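Extracellular solute-binding protein (Bordetella parapertussis, PDB 3PU5) probably binds a small solute, perhaps a polyamine, outside the cytoplasm and hands it to a membrane transporter, as periplasmic solute-binding proteins do. Local coordinates at residues Q144-N148 and G207-W213; V113-P119 and M227-P233; F132-V137 and R183-H187. One frame throughout, in Å; residues are numbered along the deposited sequence.

Contact 1: Q144-N148 and G207-W213; sequences QVFFN and GAIGPGW
F146 lays its ring against the bare backbone of G210, and this part of the contact is closely packed. The CA of G210 stands over one ring face, 3.8 Å from the centroid of the F146 ring and 22° off the normal, a CH-pi contact; the carbonyl oxygen of I209 is over the same face, nearer the rim. P211 O comes in at the edge, in the ring plane, 3.4 Å from F146 CE1. The ring gets there because CG lies between the backbone N and the carbonyl carbon (chi1 55°), the crowded position, which folds it toward strand 209-213. Residues P198, L201 and L202 of helix 197-204 also touch it.

The backbones run roughly parallel but are joined by few bonds. F146 N donates to I209 O at 3.1 Å, and A208 N donates to Q144 O at 2.8 Å, nearly straight at 173°. The V145 CA also leans on I209 O, at 3.4 Å, while V145 CG2 and I209 CG2 run alongside each other. One step further the pairing stops: F146 O faces P211 CD at 3.3 Å, since proline has no N-H to offer. The proline ring instead lies across the F147 side chain, P211 CG being 3.8 Å from F147 CD2.

The loose side is at Q144, partly exposed where the other touching residues are buried. Its chain extends past A208, the CB atoms of Q144 and A208 3.8 Å apart, and brings only aliphatic carbon and the amide oxygen near that methyl.

The chemistry thus rests on two backbone bonds, on a CH-pi contact that is possible because G210 has no side chain, and on carbon packing where P211 has no N-H to give F146 O.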
loop_
_atom_site.group_PDB
_atom_site.type_symbol
_atom_site.label_atom_id
_atom_site.label_comp_id
_atom_site.label_asym_id
_atom_site.label_seq_id
_atom_site.Cartn_x
_atom_site.Cartn_y
_atom_site.Cartn_z
ATOM N N GLN A 144 -0.228 -1.156 26.608
ATOM C CA GLN A 144 0.866 -0.637 25.796
ATOM C C GLN A 144 0.697 -0.964 24.320
ATOM O O GLN A 144 1.661 -0.986 23.552
ATOM C CB GLN A 144 2.191 -1.161 26.340
ATOM C CG GLN A 144 2.405 -0.714 27.791
ATOM C CD GLN A 144 3.486 -1.496 28.509
ATOM O OE1 GLN A 144 4.552 -1.751 27.957
ATOM N NE2 GLN A 144 3.220 -1.863 29.760
ATOM N N VAL A 145 -0.553 -1.196 23.936
ATOM C CA VAL A 145 -0.893 -1.484 22.553
ATOM C C VAL A 145 -1.371 -0.205 21.861
ATOM O O VAL A 145 -2.055 0.615 22.477
ATOM C CB VAL A 145 -1.968 -2.589 22.499
ATOM C CG1 VAL A 145 -2.293 -2.941 21.060
ATOM C CG2 VAL A 145 -1.480 -3.828 23.279
ATOM N N PHE A 146 -0.952 -0.003 20.612
ATOM C CA PHE A 146 -1.457 1.103 19.794
ATOM C C PHE A 146 -2.184 0.524 18.580
ATOM O O PHE A 146 -2.005 -0.649 18.267
ATOM C CB PHE A 146 -0.342 2.088 19.396
ATOM C CG PHE A 146 0.842 1.445 18.702
ATOM C CD1 PHE A 146 0.799 1.164 17.338
ATOM C CD2 PHE A 146 1.998 1.124 19.412
ATOM C CE1 PHE A 146 1.890 0.564 16.694
ATOM C CE2 PHE A 146 3.090 0.526 18.780
ATOM C CZ PHE A 146 3.039 0.248 17.420
ATOM N N PHE A 147 -3.016 1.323 17.912
ATOM C CA PHE A 147 -3.801 0.827 16.781
ATOM C C PHE A 147 -4.145 1.965 15.817
ATOM O O PHE A 147 -4.265 3.107 16.236
ATOM C CB PHE A 147 -5.093 0.157 17.276
ATOM C CG PHE A 147 -5.809 -0.639 16.216
ATOM C CD1 PHE A 147 -6.746 -0.034 15.393
ATOM C CD2 PHE A 147 -5.524 -1.994 16.030
ATOM C CE1 PHE A 147 -7.394 -0.760 14.396
ATOM C CE2 PHE A 147 -6.172 -2.732 15.036
ATOM C CZ PHE A 147 -7.112 -2.113 14.222
ATOM N N ASN A 148 -4.295 1.649 14.532
ATOM C CA ASN A 148 -4.618 2.655 13.511
ATOM C C ASN A 148 -5.921 3.404 13.814
ATOM O O ASN A 148 -6.965 2.775 14.019
ATOM C CB ASN A 148 -4.791 1.996 12.127
ATOM C CG ASN A 148 -3.705 0.984 11.793
ATOM O OD1 ASN A 148 -3.119 1.030 10.703
ATOM N ND2 ASN A 148 -3.462 0.039 12.697
ATOM N N GLY A 207 5.011 2.656 23.432
ATOM C CA GLY A 207 4.232 1.525 22.973
ATOM C C GLY A 207 5.062 0.256 22.925
ATOM O O GLY A 207 6.287 0.317 22.781
ATOM N N ALA A 208 4.403 -0.894 23.058
ATOM C CA ALA A 208 5.107 -2.174 23.038
ATOM C C ALA A 208 4.836 -2.940 21.748
ATOM O O ALA A 208 5.692 -3.676 21.271
ATOM C CB ALA A 208 4.718 -3.020 24.253
ATOM N N ILE A 209 3.643 -2.753 21.185
ATOM C CA ILE A 209 3.212 -3.533 20.034
ATOM C C ILE A 209 1.981 -2.903 19.378
ATOM O O ILE A 209 1.199 -2.218 20.030
ATOM C CB ILE A 209 2.904 -4.982 20.479
ATOM C CG1 ILE A 209 2.634 -5.906 19.285
ATOM C CG2 ILE A 209 1.742 -5.016 21.486
ATOM C CD1 ILE A 209 2.690 -7.375 19.655
ATOM N N GLY A 210 1.814 -3.138 18.086
ATOM C CA GLY A 210 0.663 -2.640 17.363
ATOM C C GLY A 210 0.940 -2.770 15.883
ATOM O O GLY A 210 2.030 -3.192 15.502
ATOM N N PRO A 211 -0.046 -2.427 15.037
ATOM C CA PRO A 211 0.159 -2.544 13.587
ATOM C C PRO A 211 1.201 -1.549 13.072
ATOM O O PRO A 211 1.240 -0.408 13.534
ATOM C CB PRO A 211 -1.230 -2.238 13.005
ATOM C CG PRO A 211 -2.203 -2.520 14.160
ATOM C CD PRO A 211 -1.434 -2.066 15.375
ATOM N N GLY A 212 2.035 -1.993 12.135
ATOM C CA GLY A 212 3.077 -1.159 11.572
ATOM C C GLY A 212 3.465 -1.630 10.180
ATOM O O GLY A 212 3.161 -2.764 9.781
ATOM N N TRP A 213 4.148 -0.761 9.443
ATOM C CA TRP A 213 4.508 -1.051 8.061
ATOM C C TRP A 213 5.836 -1.780 7.974
ATOM O O TRP A 213 6.755 -1.510 8.752
ATOM C CB TRP A 213 4.502 0.239 7.226
ATOM C CG TRP A 213 3.091 0.652 6.948
ATOM C CD1 TRP A 213 2.358 0.361 5.837
ATOM C CD2 TRP A 213 2.215 1.358 7.835
ATOM N NE1 TRP A 213 1.086 0.860 5.964
ATOM C CE2 TRP A 213 0.973 1.479 7.184
ATOM C CE3 TRP A 213 2.366 1.916 9.112
ATOM C CZ2 TRP A 213 -0.115 2.125 7.764
ATOM C CZ3 TRP A 213 1.278 2.567 9.691
ATOM C CH2 TRP A 213 0.055 2.663 9.014
#

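Contact 2: V113-P119 and M227-P233; sequences VGIAYRP and MVKWVDP
W230 presents its indole to the glycine backbone of G114, with V113 C near the ring plane at the edge and the nitrogens of G114 and I115 approaching obliquely. W230 NE1 lies 3.3 Å from G114 N, but both are donors and no bond results; the indole N-H is spent on G212 O. With CG anti to the backbone N (chi1 -173°), the ring reaches over to the partner strand. The Y117 ring meets V231 obliquely, Y117 CE1 to V231 CG2 at 3.6 Å, and its CE1 also approaches K229 CB. Over one face of the R118 guanidinium sits CG of selenomethionine M227, 3.9 Å above the plane; the same guanidinium reaches L202 O through NH2 and D120 through NH1.

Between the strands runs a regular antiparallel pairing. I115 and V231 are a hydrogen-bonded pair, with V231 N to I115 O short at 2.7 Å and I115 N to V231 O 3.2 Å. Y117 and K229 form the next, Y117 N to K229 O and K229 N to Y117 O, both 3.0 Å. Between them A116 and W230 are a non-hydrogen-bonded pair, their CA atoms 4.4 Å apart.

The two faces have different company. Helix 129-138 covers I115 and P233 through W129, A116 and W230 pack on T217 of helix 214-223, and strand 209-213 borders strand 111-117 on its other edge.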
loop_
_atom_site.group_PDB
_atom_site.type_symbol
_atom_site.label_atom_id
_atom_site.label_comp_id
_atom_site.label_asym_id
_atom_site.label_seq_id
_atom_site.Cartn_x
_atom_site.Cartn_y
_atom_site.Cartn_z
ATOM N N VAL A 113 1.044 -3.856 6.021
ATOM C CA VAL A 113 0.796 -3.746 7.447
ATOM C C VAL A 113 0.930 -5.112 8.110
ATOM O O VAL A 113 0.237 -6.070 7.742
ATOM C CB VAL A 113 -0.588 -3.154 7.758
ATOM C CG1 VAL A 113 -0.780 -3.035 9.276
ATOM C CG2 VAL A 113 -0.736 -1.784 7.094
ATOM N N GLY A 114 1.849 -5.196 9.065
ATOM C CA GLY A 114 2.008 -6.380 9.873
ATOM C C GLY A 114 1.934 -5.944 11.321
ATOM O O GLY A 114 1.244 -4.972 11.646
ATOM N N ILE A 115 2.654 -6.651 12.185
ATOM C CA ILE A 115 2.675 -6.328 13.609
ATOM C C ILE A 115 4.081 -5.907 14.028
ATOM O O ILE A 115 5.028 -6.695 13.925
ATOM C CB ILE A 115 2.229 -7.530 14.444
ATOM C CG1 ILE A 115 0.831 -7.977 14.002
ATOM C CG2 ILE A 115 2.256 -7.193 15.945
ATOM C CD1 ILE A 115 0.596 -9.479 14.110
ATOM N N ALA A 116 4.221 -4.657 14.472
ATOM C CA ALA A 116 5.514 -4.148 14.917
ATOM C C ALA A 116 5.608 -4.165 16.440
ATOM O O ALA A 116 4.627 -3.884 17.127
ATOM C CB ALA A 116 5.747 -2.737 14.370
ATOM N N TYR A 117 6.782 -4.488 16.972
ATOM C CA TYR A 117 6.918 -4.641 18.419
ATOM C C TYR A 117 8.352 -4.406 18.929
ATOM O O TYR A 117 9.303 -4.333 18.151
ATOM C CB TYR A 117 6.424 -6.031 18.853
ATOM C CG TYR A 117 7.391 -7.153 18.504
ATOM C CD1 TYR A 117 7.400 -7.731 17.235
ATOM C CD2 TYR A 117 8.302 -7.624 19.442
ATOM C CE1 TYR A 117 8.302 -8.750 16.910
ATOM C CE2 TYR A 117 9.205 -8.632 19.131
ATOM C CZ TYR A 117 9.199 -9.190 17.873
ATOM O OH TYR A 117 10.093 -10.195 17.592
ATOM N N ARG A 118 8.482 -4.283 20.249
ATOM C CA ARG A 118 9.775 -4.177 20.915
ATOM C C ARG A 118 10.145 -5.522 21.525
ATOM O O ARG A 118 9.479 -5.987 22.450
ATOM C CB ARG A 118 9.705 -3.139 22.034
ATOM C CG ARG A 118 9.782 -1.698 21.577
ATOM C CD ARG A 118 9.853 -0.772 22.780
ATOM N NE ARG A 118 11.119 -0.900 23.503
ATOM C CZ ARG A 118 12.044 0.054 23.563
ATOM N NH1 ARG A 118 13.168 -0.148 24.242
ATOM N NH2 ARG A 118 11.837 1.215 22.952
ATOM N N PRO A 119 11.201 -6.166 21.006
ATOM C CA PRO A 119 11.581 -7.470 21.566
ATOM C C PRO A 119 11.867 -7.406 23.069
ATOM O O PRO A 119 11.693 -8.406 23.762
ATOM C CB PRO A 119 12.859 -7.825 20.799
ATOM C CG PRO A 119 12.720 -7.082 19.475
ATOM C CD PRO A 119 12.003 -5.801 19.822
HETATM N N MSE A 227 16.146 -2.830 17.854
HETATM C CA MSE A 227 15.300 -2.458 18.991
HETATM C C MSE A 227 13.807 -2.653 18.681
HETATM O O MSE A 227 12.984 -2.866 19.584
HETATM C CB MSE A 227 15.576 -1.010 19.390
HETATM C CG MSE A 227 15.253 -0.660 20.825
HETATM SE SE MSE A 227 15.290 1.295 21.065
HETATM C CE MSE A 227 16.971 1.706 20.226
ATOM N N VAL A 228 13.462 -2.566 17.400
ATOM C CA VAL A 228 12.100 -2.862 16.965
ATOM C C VAL A 228 12.146 -3.924 15.878
ATOM O O VAL A 228 13.142 -4.039 15.159
ATOM C CB VAL A 228 11.373 -1.615 16.430
ATOM C CG1 VAL A 228 11.244 -0.574 17.519
ATOM C CG2 VAL A 228 12.106 -1.052 15.220
ATOM N N LYS A 229 11.081 -4.713 15.777
ATOM C CA LYS A 229 11.006 -5.744 14.758
ATOM C C LYS A 229 9.595 -5.797 14.194
ATOM O O LYS A 229 8.650 -5.270 14.800
ATOM C CB LYS A 229 11.416 -7.107 15.321
ATOM C CG LYS A 229 12.921 -7.280 15.468
ATOM C CD LYS A 229 13.297 -8.750 15.529
ATOM C CE LYS A 229 14.807 -8.945 15.501
ATOM N NZ LYS A 229 15.491 -8.250 16.627
ATOM N N TRP A 230 9.468 -6.431 13.031
ATOM C CA TRP A 230 8.202 -6.510 12.311
ATOM C C TRP A 230 7.818 -7.966 12.138
ATOM O O TRP A 230 8.671 -8.806 11.837
ATOM C CB TRP A 230 8.341 -5.861 10.935
ATOM C CG TRP A 230 7.054 -5.725 10.164
ATOM C CD1 TRP A 230 6.092 -4.777 10.335
ATOM C CD2 TRP A 230 6.607 -6.559 9.083
ATOM N NE1 TRP A 230 5.072 -4.963 9.431
ATOM C CE2 TRP A 230 5.364 -6.053 8.652
ATOM C CE3 TRP A 230 7.138 -7.688 8.441
ATOM C CZ2 TRP A 230 4.638 -6.637 7.604
ATOM C CZ3 TRP A 230 6.414 -8.267 7.400
ATOM C CH2 TRP A 230 5.175 -7.737 6.995
ATOM N N VAL A 231 6.537 -8.256 12.328
ATOM C CA VAL A 231 6.013 -9.602 12.155
ATOM C C VAL A 231 5.231 -9.714 10.859
ATOM O O VAL A 231 4.339 -8.920 10.587
ATOM C CB VAL A 231 5.087 -10.024 13.315
ATOM C CG1 VAL A 231 4.560 -11.429 13.078
ATOM C CG2 VAL A 231 5.834 -9.960 14.649
ATOM N N ASP A 232 5.592 -10.711 10.065
ATOM C CA ASP A 232 4.816 -11.131 8.913
ATOM C C ASP A 232 3.771 -12.111 9.451
ATOM O O ASP A 232 4.086 -13.267 9.719
ATOM C CB ASP A 232 5.755 -11.819 7.917
ATOM C CG ASP A 232 5.102 -12.104 6.587
ATOM O OD1 ASP A 232 3.907 -11.781 6.418
ATOM O OD2 ASP A 232 5.797 -12.649 5.699
ATOM N N PRO A 233 2.525 -11.643 9.654
ATOM C CA PRO A 233 1.535 -12.480 10.351
ATOM C C PRO A 233 1.183 -13.735 9.557
ATOM O O PRO A 233 1.122 -13.676 8.331
ATOM C CB PRO A 233 0.307 -11.562 10.458
ATOM C CG PRO A 233 0.832 -10.158 10.199
ATOM C CD PRO A 233 1.953 -10.357 9.226
#

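Contact 3: F132-V137 and R183-H187; sequences FVERTV and RMKPH
Selenomethionine M184 reaches across to helix 129-138 as a knob among F132, V133, T136 and V137. Its CG is anti to the carbonyl carbon and the chain bends at chi3 (59°), which turns M184 CE toward the F132 ring, 3.6 Å from F132 CE2, while M184 SE rests 3.9 Å from V133 CG2.

R183 also bends at chi3, and E134 at chi2 (-57°), bringing the two charged ends together. The guanidinium grips the carboxylate end-on: R183 NH2 donates to E134 OE1 at 2.7 Å and R183 NH1 to E134 OE2 at 3.2 Å. Both oxygens lie in the guanidinium plane and are met on their syn sides, but the nitrogens are tilted out of the carboxylate plane. E134 OE2 also bonds Y167 OH.

T136 turns OG1 back to F132 O (2.7 Å), leaving CG2 to meet M184 CB and H187 CB. The H187 imidazole lies between T136 O, 3.2 Å above its centre, and P186 CB over the opposite face; ND1 makes a weak bond to M184 O, its angle to T136 O being too poor.

Knob-into-hole fitting is characteristic of helix packing; here, with an added salt bridge, it joins helix 129-138 to helix 174-184 and the 3-10 turn of 185-187.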
loop_
_atom_site.group_PDB
_atom_site.type_symbol
_atom_site.label_atom_id
_atom_site.label_comp_id
_atom_site.label_asym_id
_atom_site.label_seq_id
_atom_site.Cartn_x
_atom_site.Cartn_y
_atom_site.Cartn_z
ATOM N N PHE A 132 -1.817 -11.710 18.337
ATOM C CA PHE A 132 -1.816 -10.298 18.712
ATOM C C PHE A 132 -3.113 -9.896 19.417
ATOM O O PHE A 132 -3.094 -9.280 20.485
ATOM C CB PHE A 132 -1.608 -9.439 17.458
ATOM C CG PHE A 132 -1.788 -7.965 17.692
ATOM C CD1 PHE A 132 -1.098 -7.324 18.702
ATOM C CD2 PHE A 132 -2.643 -7.219 16.887
ATOM C CE1 PHE A 132 -1.262 -5.956 18.916
ATOM C CE2 PHE A 132 -2.810 -5.853 17.095
ATOM C CZ PHE A 132 -2.115 -5.222 18.110
ATOM N N VAL A 133 -4.244 -10.237 18.811
ATOM C CA VAL A 133 -5.544 -9.913 19.395
ATOM C C VAL A 133 -5.775 -10.603 20.747
ATOM O O VAL A 133 -6.082 -9.955 21.742
ATOM C CB VAL A 133 -6.709 -10.270 18.436
ATOM C CG1 VAL A 133 -8.059 -10.082 19.136
ATOM C CG2 VAL A 133 -6.630 -9.437 17.171
ATOM N N GLU A 134 -5.618 -11.918 20.779
ATOM C CA GLU A 134 -5.975 -12.681 21.965
ATOM C C GLU A 134 -5.048 -12.374 23.130
ATOM O O GLU A 134 -5.491 -12.318 24.267
ATOM C CB GLU A 134 -5.987 -14.181 21.670
ATOM C CG GLU A 134 -7.004 -14.599 20.623
ATOM C CD GLU A 134 -8.434 -14.200 20.969
ATOM O OE1 GLU A 134 -8.765 -14.080 22.171
ATOM O OE2 GLU A 134 -9.235 -14.009 20.027
ATOM N N ARG A 135 -3.763 -12.176 22.852
ATOM C CA ARG A 135 -2.826 -11.805 23.908
ATOM C C ARG A 135 -3.098 -10.378 24.411
ATOM O O ARG A 135 -2.974 -10.093 25.612
ATOM C CB ARG A 135 -1.368 -12.001 23.459
ATOM C CG ARG A 135 -0.953 -13.477 23.367
ATOM C CD ARG A 135 0.501 -13.654 22.913
ATOM N NE ARG A 135 1.465 -13.163 23.896
ATOM C CZ ARG A 135 2.784 -13.138 23.708
ATOM N NH1 ARG A 135 3.301 -13.584 22.569
ATOM N NH2 ARG A 135 3.590 -12.672 24.659
ATOM N N THR A 136 -3.481 -9.480 23.505
ATOM C CA THR A 136 -3.873 -8.134 23.933
ATOM C C THR A 136 -5.056 -8.193 24.906
ATOM O O THR A 136 -5.025 -7.609 25.986
ATOM C CB THR A 136 -4.258 -7.251 22.736
ATOM O OG1 THR A 136 -3.099 -7.022 21.930
ATOM C CG2 THR A 136 -4.822 -5.908 23.216
ATOM N N VAL A 137 -6.099 -8.907 24.500
ATOM C CA VAL A 137 -7.324 -9.052 25.282
ATOM C C VAL A 137 -7.068 -9.742 26.642
ATOM O O VAL A 137 -7.724 -9.430 27.641
ATOM C CB VAL A 137 -8.397 -9.806 24.437
ATOM C CG1 VAL A 137 -9.663 -10.061 25.233
ATOM C CG2 VAL A 137 -8.698 -9.018 23.155
ATOM N N ARG A 183 -12.975 -5.564 21.962
ATOM C CA ARG A 183 -12.344 -6.443 22.955
ATOM C C ARG A 183 -10.959 -5.930 23.357
ATOM O O ARG A 183 -10.518 -6.095 24.498
ATOM C CB ARG A 183 -12.220 -7.870 22.396
ATOM C CG ARG A 183 -13.559 -8.604 22.183
ATOM C CD ARG A 183 -13.355 -9.913 21.425
ATOM N NE ARG A 183 -12.538 -10.835 22.204
ATOM C CZ ARG A 183 -11.623 -11.647 21.693
ATOM N NH1 ARG A 183 -11.382 -11.664 20.383
ATOM N NH2 ARG A 183 -10.936 -12.440 22.503
HETATM N N MSE A 184 -10.269 -5.302 22.413
HETATM C CA MSE A 184 -8.901 -4.846 22.647
HETATM C C MSE A 184 -8.862 -3.449 23.250
HETATM O O MSE A 184 -7.860 -3.053 23.856
HETATM C CB MSE A 184 -8.110 -4.840 21.339
HETATM C CG MSE A 184 -8.060 -6.182 20.629
HETATM SE SE MSE A 184 -7.349 -5.944 18.809
HETATM C CE MSE A 184 -5.627 -5.170 19.257
ATOM N N LYS A 185 -9.958 -2.713 23.083
ATOM C CA LYS A 185 -10.004 -1.285 23.416
ATOM C C LYS A 185 -9.414 -0.879 24.787
ATOM O O LYS A 185 -8.736 0.143 24.884
ATOM C CB LYS A 185 -11.431 -0.732 23.257
ATOM C CG LYS A 185 -11.506 0.785 23.396
ATOM C CD LYS A 185 -12.897 1.339 23.104
ATOM C CE LYS A 185 -13.919 0.873 24.129
ATOM N NZ LYS A 185 -15.262 1.472 23.862
ATOM N N PRO A 186 -9.678 -1.667 25.846
ATOM C CA PRO A 186 -9.162 -1.307 27.174
ATOM C C PRO A 186 -7.640 -1.234 27.247
ATOM O O PRO A 186 -7.104 -0.555 28.129
ATOM C CB PRO A 186 -9.649 -2.458 28.066
ATOM C CG PRO A 186 -10.845 -3.002 27.364
ATOM C CD PRO A 186 -10.562 -2.840 25.894
ATOM N N HIS A 187 -6.966 -1.935 26.336
ATOM C CA HIS A 187 -5.523 -2.095 26.383
ATOM C C HIS A 187 -4.809 -1.211 25.384
ATOM O O HIS A 187 -3.593 -1.238 25.301
ATOM C CB HIS A 187 -5.180 -3.551 26.142
ATOM C CG HIS A 187 -6.030 -4.480 26.942
ATOM N ND1 HIS A 187 -7.116 -5.141 26.410
ATOM C CD2 HIS A 187 -6.004 -4.796 28.258
ATOM C CE1 HIS A 187 -7.704 -5.851 27.357
ATOM N NE2 HIS A 187 -7.041 -5.665 28.487
#

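The three contacts lie on the same side of the chain's centre. Contacts 1 and 2 have centres about 9 Å apart, and strand 209-213 of contact 1 is a neighbour of strand 111-117 in the sheet of contact 2: G210 O and A116 N are 2.8 Å apart and G212 O and G114 N 2.9 Å, both probable hydrogen bonds. Contact 3 lies about 11 Å from contact 1 and about 16 Å from contact 2, centre to centre. F132 links it to both, F132 CZ 3.7 Å from V145 CG1 and F132 CB 4.0 Å from I115 CD1. In solute-binding proteins of this family the ligand usually lies between two lobes; none of these contacts includes a ligand, and together they join sheet and helices.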